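Local coordinates for protein aminoglycoside N(3)-acetyltransferase (Enterobacter cloacae, PDB 6NP3) that transfers an acetyl group from acetyl-CoA to the 3-amino group of 2-deoxystreptamine antibiotics and so probably confers resistance to gentamicin and related aminoglycosides, at residues W3-L8 against V43-E48; V9-D14 against Q238-G243; P117-A122 against A139-R144; V185-P190 against V200-W205. One frame throughout, in Å; residues are numbered along the deposited sequence. Where two conformers were deposited one is given.

Interaction 1 of 4, residues W3-L8 against V43-E48; sequences WSKSEL and VDALIE
Lys5 reaches from the first turn of its helix across residues 43-48 and meets Ala45, Asp44 and Glu48. Its CG lies over the backbone of Ala45, 4.0 Å from Ala45 CA. Its CD then packs on Asp44, 3.6 Å from Asp44 CB. The chain bends at chi3 (66°), and the ammonium group ends beside Glu48. In the conformer given, one of two, Lys5 NZ and Glu48 OE2 are 3.6 Å apart, a long salt bridge between two exposed side chains that cross at about a right angle. The Asp44 carboxylate is also near Lys5 NZ but not in contact with it; its OD1 is bonded to Gln40 NE2. Deeper in, Leu8 CB rests on Ala45 CB at 3.6 Å. The small alanine lets the backbones come close, with Lys5 CA and Ala45 CA 5.3 Å apart. Ser4 and Glu7 form a capping box at the start of helix 5-15. Ser4 OG accepts from Glu7 N at 3.1 Å. Glu7 OE1 in turn takes Ser4 N on its anti lone pair, in a nearly straight bond (175°). Leu8 also touches Leu35, and Val9 and Leu12 continue the packing on helix 39-50, which rests on strand 55-59 through Leu46 and Ile47.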
loop_
_atom_site.group_PDB
_atom_site.type_symbol
_atom_site.label_atom_id
_atom_site.label_comp_id
_atom_site.label_asym_id
_atom_site.label_seq_id
_atom_site.Cartn_x
_atom_site.Cartn_y
_atom_site.Cartn_z
ATOM N N TRP A 3 -25.170 -3.074 -1.262
ATOM C CA TRP A 3 -24.923 -1.644 -1.280
ATOM C C TRP A 3 -24.786 -1.140 -2.708
ATOM O O TRP A 3 -24.124 -1.764 -3.545
ATOM C CB TRP A 3 -23.629 -1.342 -0.538
ATOM C CG TRP A 3 -23.665 -1.742 0.895
ATOM C CD1 TRP A 3 -23.115 -2.858 1.448
ATOM C CD2 TRP A 3 -24.273 -1.017 1.967
ATOM N NE1 TRP A 3 -23.357 -2.884 2.796
ATOM C CE2 TRP A 3 -24.058 -1.761 3.144
ATOM C CE3 TRP A 3 -24.979 0.186 2.047
ATOM C CZ2 TRP A 3 -24.514 -1.340 4.382
ATOM C CZ3 TRP A 3 -25.435 0.602 3.280
ATOM C CH2 TRP A 3 -25.206 -0.163 4.431
ATOM N N SER A 4 -25.422 -0.008 -2.977
ATOM C CA SER A 4 -25.307 0.664 -4.257
ATOM C C SER A 4 -24.129 1.631 -4.239
ATOM O O SER A 4 -23.675 2.084 -3.184
ATOM C CB SER A 4 -26.571 1.460 -4.552
ATOM O OG SER A 4 -26.673 2.536 -3.653
ATOM N N LYS A 5 -23.649 1.973 -5.435
ATOM C CA LYS A 5 -22.594 2.977 -5.537
ATOM C C LYS A 5 -23.005 4.269 -4.842
ATOM O O LYS A 5 -22.241 4.842 -4.056
ATOM C CB LYS A 5 -22.246 3.242 -7.003
ATOM C CG LYS A 5 -21.238 4.371 -7.173
ATOM C CD LYS A 5 -20.730 4.496 -8.604
ATOM C CE LYS A 5 -21.828 4.907 -9.558
ATOM N NZ LYS A 5 -21.296 5.267 -10.900
ATOM N N SER A 6 -24.219 4.749 -5.121
ATOM C CA SER A 6 -24.666 6.002 -4.523
ATOM C C SER A 6 -24.584 5.964 -3.002
ATOM O O SER A 6 -24.172 6.944 -2.371
ATOM C CB SER A 6 -26.101 6.311 -4.960
ATOM O OG SER A 6 -26.662 7.382 -4.215
ATOM N N GLU A 7 -25.019 4.866 -2.385
ATOM C CA GLU A 7 -24.966 4.786 -0.929
ATOM C C GLU A 7 -23.524 4.863 -0.437
ATOM O O GLU A 7 -23.221 5.569 0.536
ATOM C CB GLU A 7 -25.590 3.473 -0.463
ATOM C CG GLU A 7 -27.114 3.404 -0.564
ATOM C CD GLU A 7 -27.658 2.027 -0.234
ATOM O OE1 GLU A 7 -27.202 1.034 -0.833
ATOM O OE2 GLU A 7 -28.548 1.936 0.633
ATOM N N LEU A 8 -22.623 4.145 -1.107
ATOM C CA LEU A 8 -21.220 4.194 -0.715
ATOM C C LEU A 8 -20.653 5.596 -0.853
ATOM O O LEU A 8 -19.889 6.047 0.015
ATOM C CB LEU A 8 -20.413 3.210 -1.542
ATOM C CG LEU A 8 -20.816 1.750 -1.388
ATOM C CD1 LEU A 8 -20.002 0.882 -2.326
ATOM C CD2 LEU A 8 -20.649 1.244 0.032
ATOM N N VAL A 43 -14.911 0.375 -6.037
ATOM C CA VAL A 43 -13.936 1.118 -6.835
ATOM C C VAL A 43 -14.603 2.334 -7.482
ATOM O O VAL A 43 -14.081 3.458 -7.437
ATOM C CB VAL A 43 -13.295 0.194 -7.887
ATOM C CG1 VAL A 43 -12.399 0.970 -8.814
ATOM C CG2 VAL A 43 -12.523 -0.906 -7.233
ATOM N N ASP A 44 -15.763 2.123 -8.120
ATOM C CA ASP A 44 -16.481 3.231 -8.748
ATOM C C ASP A 44 -16.852 4.293 -7.729
ATOM O O ASP A 44 -16.796 5.494 -8.014
ATOM C CB ASP A 44 -17.748 2.736 -9.457
ATOM C CG ASP A 44 -17.456 1.834 -10.638
ATOM O OD1 ASP A 44 -16.348 1.889 -11.209
ATOM O OD2 ASP A 44 -18.375 1.085 -11.035
ATOM N N ALA A 45 -17.279 3.872 -6.546
ATOM C CA ALA A 45 -17.652 4.837 -5.521
ATOM C C ALA A 45 -16.447 5.657 -5.062
ATOM O O ALA A 45 -16.564 6.869 -4.856
ATOM C CB ALA A 45 -18.254 4.103 -4.329
ATOM N N LEU A 46 -15.288 5.017 -4.886
ATOM C CA LEU A 46 -14.085 5.746 -4.495
ATOM C C LEU A 46 -13.698 6.785 -5.538
ATOM O O LEU A 46 -13.343 7.923 -5.201
ATOM C CB LEU A 46 -12.935 4.761 -4.280
ATOM C CG LEU A 46 -13.052 3.757 -3.135
ATOM C CD1 LEU A 46 -12.009 2.674 -3.254
ATOM C CD2 LEU A 46 -12.920 4.516 -1.821
ATOM N N ILE A 47 -13.738 6.396 -6.810
ATOM C CA ILE A 47 -13.402 7.302 -7.893
ATOM C C ILE A 47 -14.373 8.467 -7.934
ATOM O O ILE A 47 -13.967 9.619 -8.118
ATOM C CB ILE A 47 -13.366 6.513 -9.213
ATOM C CG1 ILE A 47 -12.199 5.525 -9.191
ATOM C CG2 ILE A 47 -13.285 7.435 -10.413
ATOM C CD1 ILE A 47 -12.199 4.549 -10.335
ATOM N N GLU A 48 -15.658 8.196 -7.740
ATOM C CA GLU A 48 -16.633 9.276 -7.744
ATOM C C GLU A 48 -16.438 10.199 -6.545
ATOM O O GLU A 48 -16.564 11.421 -6.655
ATOM C CB GLU A 48 -18.032 8.670 -7.727
ATOM C CG GLU A 48 -19.111 9.713 -7.780
ATOM C CD GLU A 48 -20.462 9.148 -8.146
ATOM O OE1 GLU A 48 -21.452 9.561 -7.521
ATOM O OE2 GLU A 48 -20.521 8.299 -9.052
#

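Interaction 2 of 4, residues V9-D14 against Q238-G243; sequences VRQLRD and QGPVGG
Helix 5-15 covers the outermost strand 237-241 of the mixed sheet, and Gln11 joins it to the turn that follows the strand. Residues 9-14 and 238-241 run nearly antiparallel (172°), their axes 7.7 Å apart at closest approach. The Gln11 chain is extended beyond CG (chi2 173°), which carries its amide to Gly242. Gln11 OE1 accepts from Gly242 N at 2.8 Å, with the donor tilted 33° from the carbonyl plane. On the other arm of the amide, Gln11 NE2 makes a weak bond to Gly242 O at 3.5 Å. The amide thus faces both polar backbone atoms of one buried glycine, holding the N-H firmly and the carbonyl only weakly. Beside it, a water donates to Gln11 O at 2.8 Å and to Pro240 O at 2.7 Å, linking the two main chains. The apolar part is small: Leu12 CD2 meets Val241 CG2 at 3.9 Å. Both side chains continue inward to strand 156-160, Leu12 on Leu158 and Val241 on Ile160, while Leu12 also packs against helix 39-50.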
loop_
_atom_site.group_PDB
_atom_site.type_symbol
_atom_site.label_atom_id
_atom_site.label_comp_id
_atom_site.label_asym_id
_atom_site.label_seq_id
_atom_site.Cartn_x
_atom_site.Cartn_y
_atom_site.Cartn_z
ATOM N N VAL A 9 -20.978 6.293 -1.941
ATOM C CA VAL A 9 -20.463 7.642 -2.125
ATOM C C VAL A 9 -20.912 8.551 -0.988
ATOM O O VAL A 9 -20.137 9.372 -0.485
ATOM C CB VAL A 9 -20.864 8.188 -3.510
ATOM C CG1 VAL A 9 -20.468 9.625 -3.590
ATOM C CG2 VAL A 9 -20.197 7.383 -4.593
ATOM N N ARG A 10 -22.191 8.465 -0.605
ATOM C CA ARG A 10 -22.668 9.320 0.471
ATOM C C ARG A 10 -21.983 8.961 1.780
ATOM O O ARG A 10 -21.677 9.843 2.584
ATOM C CB ARG A 10 -24.192 9.245 0.604
ATOM C CG ARG A 10 -24.949 9.567 -0.681
ATOM C CD ARG A 10 -24.497 10.869 -1.328
ATOM N NE ARG A 10 -24.847 12.059 -0.551
ATOM C CZ ARG A 10 -24.359 13.271 -0.784
ATOM N NH1 ARG A 10 -23.488 13.462 -1.764
ATOM N NH2 ARG A 10 -24.731 14.290 -0.026
ATOM N N GLN A 11 -21.766 7.666 2.030
ATOM C CA GLN A 11 -21.023 7.262 3.223
ATOM C C GLN A 11 -19.586 7.788 3.213
ATOM O O GLN A 11 -19.067 8.204 4.258
ATOM C CB GLN A 11 -21.001 5.742 3.332
ATOM C CG GLN A 11 -22.302 5.111 3.755
ATOM C CD GLN A 11 -22.251 3.615 3.687
ATOM O OE1 GLN A 11 -21.661 3.056 2.784
ATOM N NE2 GLN A 11 -22.857 2.950 4.659
ATOM N N LEU A 12 -18.920 7.755 2.055
ATOM C CA LEU A 12 -17.563 8.280 1.963
ATOM C C LEU A 12 -17.540 9.775 2.224
ATOM O O LEU A 12 -16.645 10.288 2.912
ATOM C CB LEU A 12 -16.983 7.930 0.599
ATOM C CG LEU A 12 -16.668 6.445 0.387
ATOM C CD1 LEU A 12 -16.472 6.112 -1.075
ATOM C CD2 LEU A 12 -15.437 6.061 1.184
ATOM N N ARG A 13 -18.545 10.494 1.715
ATOM C CA ARG A 13 -18.635 11.919 1.997
ATOM C C ARG A 13 -18.834 12.148 3.487
ATOM O O ARG A 13 -18.217 13.045 4.077
ATOM C CB ARG A 13 -19.776 12.532 1.185
ATOM C CG ARG A 13 -19.527 12.591 -0.317
ATOM C CD ARG A 13 -19.110 13.999 -0.736
ATOM N NE ARG A 13 -18.787 14.128 -2.155
ATOM C CZ ARG A 13 -17.611 13.799 -2.683
ATOM N NH1 ARG A 13 -16.645 13.304 -1.916
ATOM N NH2 ARG A 13 -17.405 13.969 -3.981
ATOM N N ASP A 14 -19.709 11.354 4.111
ATOM C CA ASP A 14 -19.944 11.516 5.544
ATOM C C ASP A 14 -18.657 11.314 6.331
ATOM O O ASP A 14 -18.438 11.970 7.351
ATOM C CB ASP A 14 -20.949 10.491 6.069
ATOM C CG ASP A 14 -22.362 10.763 5.663
ATOM O OD1 ASP A 14 -22.661 11.893 5.259
ATOM O OD2 ASP A 14 -23.166 9.819 5.772
ATOM N N GLN A 238 -14.601 8.397 11.925
ATOM C CA GLN A 238 -14.989 7.001 11.896
ATOM C C GLN A 238 -16.433 6.928 11.435
ATOM O O GLN A 238 -17.248 7.801 11.746
ATOM C CB GLN A 238 -14.864 6.395 13.292
ATOM C CG GLN A 238 -13.425 6.419 13.834
ATOM C CD GLN A 238 -13.356 6.440 15.347
ATOM O OE1 GLN A 238 -13.828 5.525 16.015
ATOM N NE2 GLN A 238 -12.771 7.496 15.891
ATOM N N GLY A 239 -16.747 5.873 10.716
ATOM C CA GLY A 239 -18.085 5.670 10.228
ATOM C C GLY A 239 -18.152 4.507 9.274
ATOM O O GLY A 239 -17.118 3.939 8.902
ATOM N N PRO A 240 -19.359 4.142 8.834
ATOM C CA PRO A 240 -19.508 2.950 7.993
ATOM C C PRO A 240 -19.203 3.262 6.538
ATOM O O PRO A 240 -19.524 4.344 6.037
ATOM C CB PRO A 240 -20.999 2.606 8.145
ATOM C CG PRO A 240 -21.645 3.933 8.387
ATOM C CD PRO A 240 -20.668 4.677 9.261
ATOM N N VAL A 241 -18.624 2.286 5.848
ATOM C CA VAL A 241 -18.623 2.218 4.391
ATOM C C VAL A 241 -19.110 0.820 4.058
ATOM O O VAL A 241 -18.496 -0.167 4.484
ATOM C CB VAL A 241 -17.228 2.477 3.797
ATOM C CG1 VAL A 241 -17.252 2.298 2.310
ATOM C CG2 VAL A 241 -16.768 3.879 4.167
ATOM N N GLY A 242 -20.255 0.730 3.392
ATOM C CA GLY A 242 -20.981 -0.527 3.387
ATOM C C GLY A 242 -21.241 -0.933 4.819
ATOM O O GLY A 242 -21.637 -0.121 5.659
ATOM N N GLY A 243 -20.985 -2.192 5.120
ATOM C CA GLY A 243 -21.088 -2.691 6.473
ATOM C C GLY A 243 -19.834 -2.573 7.314
ATOM O O GLY A 243 -19.811 -3.077 8.443
HETATM O O HOH W 1 -19.772 6.946 6.661
#

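Interaction 3 of 4, residues P117-A122 against A139-R144; sequences PDASMA and AAYGPR. With LLL ((2R,3R,4R,5R)-2-((1S,2S,3R,4S,6R)-4,6-diamino-3-((2R,3R,6S)-3-amino-6-(aminomethyl)-tetrahydro-2H-pyran-2-yloxy)-2-hydr oxycyclohexyloxy)-5-methyl-4-(methylamino)-tetrahydro-2H-pyran-3,5-diol), chain B.
Tyr141 CG stands anti to its own carbonyl carbon (chi1 -47°), and this turns the phenol toward Ala119 and Met121. Asp118 CG is swung away from the backbone N (chi1 -169°), which sends the carboxylate toward the antibiotic. The two polar ends are linked by a water that donates to Asp118 OD2 at 2.8 Å and also bonds to Tyr141 OH. Both residues hold the bound gentamicin. Asp118 takes two bonds from groups on the methylamino sugar of the antibiotic, with N33 donating to OD1 at 2.8 Å and O23 to OD2 at 2.6 Å. Tyr141 OH accepts from N12, an amino group on the 2-deoxystreptamine ring, at 3.0 Å. The carboxylate probably favours a protonated amine at N33. Ser65 OG also bonds to Asp118 OD1.

The rest of the contact is apolar. Ala119 CB sits 3.8 Å from Ala140 CB and equally close to Tyr141 CE1. In the conformer given, one of two, Met121 CE comes to the edge of the tyrosine ring, near its plane, 3.9 Å from Tyr141 CE1. Ala140 CB lies over one ring face, offset toward the rim.

His171, part of the antibiotic pocket and of the acetyl-CoA site, meets the Tyr141 ring, and Phe59 at the end of strand 55-59 packs edge-to-face with it. The contact joins strand 121-124 and the loop leading into it to the loop between helices 128-132 and 146-151.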
loop_
_atom_site.group_PDB
_atom_site.type_symbol
_atom_site.label_atom_id
_atom_site.label_comp_id
_atom_site.label_asym_id
_atom_site.label_seq_id
_atom_site.Cartn_x
_atom_site.Cartn_y
_atom_site.Cartn_z
ATOM N N PRO A 117 8.401 -4.543 -8.656
ATOM C CA PRO A 117 7.483 -5.677 -8.796
ATOM C C PRO A 117 6.854 -6.117 -7.490
ATOM O O PRO A 117 5.668 -6.448 -7.465
ATOM C CB PRO A 117 8.353 -6.760 -9.448
ATOM C CG PRO A 117 9.383 -6.023 -10.173
ATOM C CD PRO A 117 9.711 -4.850 -9.253
ATOM N N ASP A 118 7.604 -6.089 -6.394
ATOM C CA ASP A 118 7.081 -6.543 -5.114
ATOM C C ASP A 118 6.303 -5.455 -4.392
ATOM O O ASP A 118 5.316 -5.756 -3.718
ATOM C CB ASP A 118 8.205 -7.082 -4.220
ATOM C CG ASP A 118 7.670 -7.792 -3.020
ATOM O OD1 ASP A 118 7.034 -8.872 -3.166
ATOM O OD2 ASP A 118 7.845 -7.263 -1.905
ATOM N N ALA A 119 6.767 -4.212 -4.471
ATOM C CA ALA A 119 6.111 -3.079 -3.830
ATOM C C ALA A 119 5.159 -2.331 -4.761
ATOM O O ALA A 119 4.733 -1.220 -4.433
ATOM C CB ALA A 119 7.174 -2.120 -3.293
ATOM N N SER A 120 4.695 -2.959 -5.822
ATOM C CA SER A 120 4.041 -2.216 -6.876
ATOM C C SER A 120 2.815 -1.462 -6.390
ATOM O O SER A 120 1.973 -1.992 -5.670
ATOM C CB SER A 120 3.643 -3.163 -7.997
ATOM O OG SER A 120 3.144 -2.462 -9.129
ATOM N N MET A 121 2.699 -0.228 -6.872
ATOM C CA MET A 121 1.623 0.685 -6.516
ATOM C C MET A 121 0.829 1.078 -7.757
ATOM O O MET A 121 1.410 1.359 -8.811
ATOM C CB MET A 121 2.220 1.966 -5.917
ATOM C CG MET A 121 3.085 1.767 -4.694
ATOM S SD MET A 121 2.123 1.565 -3.212
ATOM C CE MET A 121 3.386 0.985 -2.092
ATOM N N ALA A 122 -0.492 1.172 -7.604
ATOM C CA ALA A 122 -1.391 1.539 -8.686
ATOM C C ALA A 122 -2.007 2.885 -8.353
ATOM O O ALA A 122 -2.357 3.126 -7.203
ATOM C CB ALA A 122 -2.485 0.490 -8.823
ATOM N N ALA A 139 14.014 1.108 -2.973
ATOM C CA ALA A 139 13.192 2.205 -2.485
ATOM C C ALA A 139 11.730 1.761 -2.469
ATOM O O ALA A 139 10.854 2.347 -3.104
ATOM C CB ALA A 139 13.370 3.457 -3.341
ATOM N N ALA A 140 11.436 0.729 -1.687
ATOM C CA ALA A 140 10.106 0.138 -1.744
ATOM C C ALA A 140 9.038 1.063 -1.168
ATOM O O ALA A 140 8.040 1.362 -1.840
ATOM C CB ALA A 140 10.098 -1.210 -1.042
ATOM N N TYR A 141 9.222 1.504 0.095
ATOM C CA TYR A 141 8.233 2.305 0.804
ATOM C C TYR A 141 8.811 3.562 1.409
ATOM O O TYR A 141 8.068 4.305 2.055
ATOM C CB TYR A 141 7.569 1.500 1.937
ATOM C CG TYR A 141 7.139 0.135 1.450
ATOM C CD1 TYR A 141 6.052 -0.011 0.594
ATOM C CD2 TYR A 141 7.861 -1.000 1.764
ATOM C CE1 TYR A 141 5.676 -1.243 0.108
ATOM C CE2 TYR A 141 7.482 -2.241 1.271
ATOM C CZ TYR A 141 6.393 -2.343 0.439
ATOM O OH TYR A 141 6.029 -3.561 -0.083
ATOM N N GLY A 142 10.084 3.840 1.187
ATOM C CA GLY A 142 10.706 4.958 1.831
ATOM C C GLY A 142 10.892 6.138 0.912
ATOM O O GLY A 142 10.144 6.321 -0.059
ATOM N N PRO A 143 11.908 6.963 1.200
ATOM C CA PRO A 143 12.202 8.104 0.330
ATOM C C PRO A 143 12.284 7.670 -1.125
ATOM O O PRO A 143 12.806 6.605 -1.453
ATOM C CB PRO A 143 13.532 8.644 0.874
ATOM C CG PRO A 143 13.481 8.265 2.353
ATOM C CD PRO A 143 12.790 6.935 2.393
ATOM N N ARG A 144 11.727 8.515 -1.986
ATOM C CA ARG A 144 11.765 8.406 -3.441
ATOM C C ARG A 144 10.720 7.417 -3.946
ATOM O O ARG A 144 10.597 7.231 -5.171
ATOM C CB ARG A 144 13.156 8.074 -3.999
ATOM C CG ARG A 144 14.195 9.107 -3.560
ATOM C CD ARG A 144 15.562 8.858 -4.182
ATOM N NE ARG A 144 15.495 8.903 -5.640
ATOM C CZ ARG A 144 15.716 9.987 -6.378
ATOM N NH1 ARG A 144 16.038 11.139 -5.811
ATOM N NH2 ARG A 144 15.618 9.916 -7.697
HETATM C C11 LLL B . 1.866 -8.765 6.509
HETATM O O11 LLL B . 2.088 -7.427 5.992
HETATM C C21 LLL B . 0.394 -8.854 6.906
HETATM N N21 LLL B . -0.391 -8.374 5.774
HETATM C C31 LLL B . 0.107 -7.925 8.027
HETATM C C41 LLL B . 0.968 -8.326 9.213
HETATM C C51 LLL B . 2.427 -8.288 8.772
HETATM O O51 LLL B . 2.630 -9.112 7.658
HETATM C C61 LLL B . 3.327 -8.787 9.882
HETATM N N61 LLL B . 4.708 -8.743 9.404
HETATM C C12 LLL B . 4.544 -6.175 2.802
HETATM N N12 LLL B . 5.645 -5.761 1.943
HETATM C C22 LLL B . 4.404 -5.253 4.013
HETATM C C32 LLL B . 3.193 -5.713 4.800
HETATM N N32 LLL B . 3.010 -4.836 5.959
HETATM C C42 LLL B . 3.316 -7.148 5.314
HETATM C C52 LLL B . 3.603 -8.082 4.136
HETATM O O52 LLL B . 3.902 -9.360 4.647
HETATM C C62 LLL B . 4.769 -7.612 3.290
HETATM O O62 LLL B . 4.852 -8.446 2.149
HETATM C C13 LLL B . 6.114 -9.049 1.861
HETATM C C23 LLL B . 6.183 -9.203 0.344
HETATM O O23 LLL B . 5.967 -7.933 -0.236
HETATM C C33 LLL B . 5.065 -10.136 -0.157
HETATM N N33 LLL B . 5.215 -10.365 -1.612
HETATM C C43 LLL B . 5.155 -11.469 0.614
HETATM O O43 LLL B . 6.334 -12.114 0.174
HETATM C C53 LLL B . 5.203 -11.214 2.124
HETATM O O53 LLL B . 6.245 -10.339 2.491
HETATM C C83 LLL B . 3.927 -12.338 0.318
HETATM C C93 LLL B . 3.958 -10.056 -2.326
HETATM O O HOH W 2 8.403 -4.663 -1.019
#

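Interaction 4 of 4, residues V185-P190 against V200-W205; sequences VTYSMP and VTTSDW
Six backbone hydrogen bonds tie the strands together in three antiparallel hydrogen-bonded pairs: Val185 with Asp204, Tyr187 with Thr202, and Met189 with Val200. In the central pair Thr202 N is 2.9 Å from Tyr187 O. Between these pairs Thr186 faces Ser203 and Ser188 faces Thr201. There the Ser188 OG and Thr201 OG1 hydroxyls approach to 2.8 Å. A water bonds to Tyr187 OH at 2.8 Å and donates to Asp204 OD2 at 2.6 Å. Asp204 OD2 also has a partner in the loop 139-144, and Asp204 OD1 takes Trp205 N from the anti side, somewhat out of the carboxylate plane. Thr186 CG2 packs 3.7 Å from Thr201 CG2. On the other face, Tyr187 and Thr202 lie side by side and point the same way. The chi1 of Tyr187 (54°) sets its ring between its own backbone N and carbonyl carbon. Thr202 CG2 then lies over one ring face, offset toward its rim and 4.0 Å from Tyr187 CE1. Val185 CG2 lies in plane at the ring edge. Tyr67, from the antibiotic pocket, meets the Tyr187 ring. The arrangement is a two-stranded antiparallel beta hairpin, 184-193 with 196-205, separate from the mixed sheet.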
loop_
_atom_site.group_PDB
_atom_site.type_symbol
_atom_site.label_atom_id
_atom_site.label_comp_id
_atom_site.label_asym_id
_atom_site.label_seq_id
_atom_site.Cartn_x
_atom_site.Cartn_y
_atom_site.Cartn_z
ATOM N N VAL A 185 16.652 -6.779 4.167
ATOM C CA VAL A 185 16.454 -8.010 3.420
ATOM C C VAL A 185 17.106 -7.839 2.059
ATOM O O VAL A 185 17.220 -6.726 1.537
ATOM C CB VAL A 185 14.964 -8.377 3.228
ATOM C CG1 VAL A 185 14.345 -8.816 4.527
ATOM C CG2 VAL A 185 14.173 -7.226 2.613
ATOM N N THR A 186 17.521 -8.957 1.475
ATOM C CA THR A 186 17.984 -8.991 0.096
ATOM C C THR A 186 17.071 -9.906 -0.711
ATOM O O THR A 186 16.713 -10.994 -0.255
ATOM C CB THR A 186 19.444 -9.473 0.031
ATOM O OG1 THR A 186 20.302 -8.511 0.664
ATOM C CG2 THR A 186 19.891 -9.688 -1.407
ATOM N N TYR A 187 16.645 -9.450 -1.881
ATOM C CA TYR A 187 15.809 -10.269 -2.748
ATOM C C TYR A 187 16.064 -9.842 -4.182
ATOM O O TYR A 187 16.749 -8.851 -4.438
ATOM C CB TYR A 187 14.344 -10.188 -2.340
ATOM C CG TYR A 187 13.766 -8.798 -2.251
ATOM C CD1 TYR A 187 13.303 -8.153 -3.377
ATOM C CD2 TYR A 187 13.648 -8.150 -1.035
ATOM C CE1 TYR A 187 12.743 -6.873 -3.292
ATOM C CE2 TYR A 187 13.083 -6.893 -0.939
ATOM C CZ TYR A 187 12.664 -6.254 -2.074
ATOM O OH TYR A 187 12.090 -5.002 -2.001
ATOM N N SER A 188 15.493 -10.598 -5.118
ATOM C CA SER A 188 15.696 -10.378 -6.536
ATOM C C SER A 188 14.360 -10.354 -7.244
ATOM O O SER A 188 13.482 -11.170 -6.954
ATOM C CB SER A 188 16.538 -11.505 -7.137
ATOM O OG SER A 188 17.815 -11.574 -6.518
ATOM N N MET A 189 14.234 -9.428 -8.181
ATOM C CA MET A 189 13.033 -9.319 -8.982
ATOM C C MET A 189 13.389 -9.305 -10.459
ATOM O O MET A 189 14.385 -8.694 -10.859
ATOM C CB MET A 189 12.278 -8.022 -8.650
ATOM C CG MET A 189 11.742 -7.957 -7.222
ATOM S SD MET A 189 10.306 -9.034 -7.014
ATOM C CE MET A 189 10.750 -9.903 -5.478
ATOM N N PRO A 190 12.540 -9.896 -11.299
ATOM C CA PRO A 190 12.774 -9.876 -12.749
ATOM C C PRO A 190 12.013 -8.728 -13.390
ATOM O O PRO A 190 10.773 -8.690 -13.339
ATOM C CB PRO A 190 12.244 -11.246 -13.187
ATOM C CG PRO A 190 11.112 -11.521 -12.244
ATOM C CD PRO A 190 11.402 -10.758 -10.940
ATOM N N VAL A 200 17.244 -8.131 -11.103
ATOM C CA VAL A 200 17.834 -7.107 -10.249
ATOM C C VAL A 200 17.795 -7.624 -8.818
ATOM O O VAL A 200 16.726 -7.996 -8.312
ATOM C CB VAL A 200 17.090 -5.767 -10.366
ATOM C CG1 VAL A 200 17.686 -4.749 -9.386
ATOM C CG2 VAL A 200 17.121 -5.249 -11.794
ATOM N N THR A 201 18.960 -7.687 -8.185
ATOM C CA THR A 201 19.084 -8.024 -6.777
ATOM C C THR A 201 19.313 -6.742 -5.992
ATOM O O THR A 201 20.111 -5.888 -6.396
ATOM C CB THR A 201 20.240 -9.001 -6.560
ATOM O OG1 THR A 201 20.022 -10.157 -7.379
ATOM C CG2 THR A 201 20.328 -9.429 -5.107
ATOM N N THR A 202 18.575 -6.590 -4.897
ATOM C CA THR A 202 18.678 -5.383 -4.096
ATOM C C THR A 202 18.549 -5.733 -2.628
ATOM O O THR A 202 18.072 -6.804 -2.270
ATOM C CB THR A 202 17.555 -4.395 -4.457
ATOM O OG1 THR A 202 17.857 -3.103 -3.925
ATOM C CG2 THR A 202 16.188 -4.846 -3.905
ATOM N N SER A 203 18.944 -4.801 -1.769
ATOM C CA SER A 203 18.552 -4.847 -0.367
ATOM C C SER A 203 17.600 -3.696 -0.070
ATOM O O SER A 203 17.576 -2.699 -0.783
ATOM C CB SER A 203 19.776 -4.798 0.552
ATOM O OG SER A 203 20.419 -3.552 0.485
ATOM N N ASP A 204 16.807 -3.845 0.985
ATOM C CA ASP A 204 15.904 -2.787 1.423
ATOM C C ASP A 204 15.564 -3.075 2.875
ATOM O O ASP A 204 15.930 -4.115 3.418
ATOM C CB ASP A 204 14.650 -2.700 0.530
ATOM C CG ASP A 204 14.106 -1.279 0.392
ATOM O OD1 ASP A 204 14.365 -0.434 1.303
ATOM O OD2 ASP A 204 13.406 -1.039 -0.618
ATOM N N TRP A 205 14.872 -2.138 3.504
ATOM C CA TRP A 205 14.388 -2.396 4.853
ATOM C C TRP A 205 13.442 -3.591 4.879
ATOM O O TRP A 205 12.638 -3.786 3.959
ATOM C CB TRP A 205 13.706 -1.144 5.419
ATOM C CG TRP A 205 14.584 0.068 5.303
ATOM C CD1 TRP A 205 14.396 1.131 4.499
ATOM C CD2 TRP A 205 15.826 0.288 5.974
ATOM N NE1 TRP A 205 15.416 2.029 4.645
ATOM C CE2 TRP A 205 16.311 1.529 5.551
ATOM C CE3 TRP A 205 16.570 -0.439 6.894
ATOM C CZ2 TRP A 205 17.511 2.052 6.010
ATOM C CZ3 TRP A 205 17.775 0.088 7.334
ATOM C CH2 TRP A 205 18.224 1.311 6.893
HETATM O O HOH W 3 13.291 -2.609 -2.720
#

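How the interactions relate
Interactions 1 and 2 share helix 5-15 and touch, with centres 10 Å apart. Leu8 and Trp3 of the first pack on Gly242 of the second. Their segments alternate along the chain. The shared N-terminal helix joins helix 39-50 to the late edge strand 237-241. Interactions 3 and 4 form a second pair, with centres 12 Å apart. Asp204 OD2 probably bonds to Ala140 N, and Met189 packs on Pro117 and Asp118, which joins the hairpin to the antibiotic pocket. Both lie between the two segments of interaction 2 in sequence. Interactions 2 and 3 reach the same mixed sheet, yet their centres are 29 Å apart. Interactions 1 and 4 lie on opposite sides of the chain's centre.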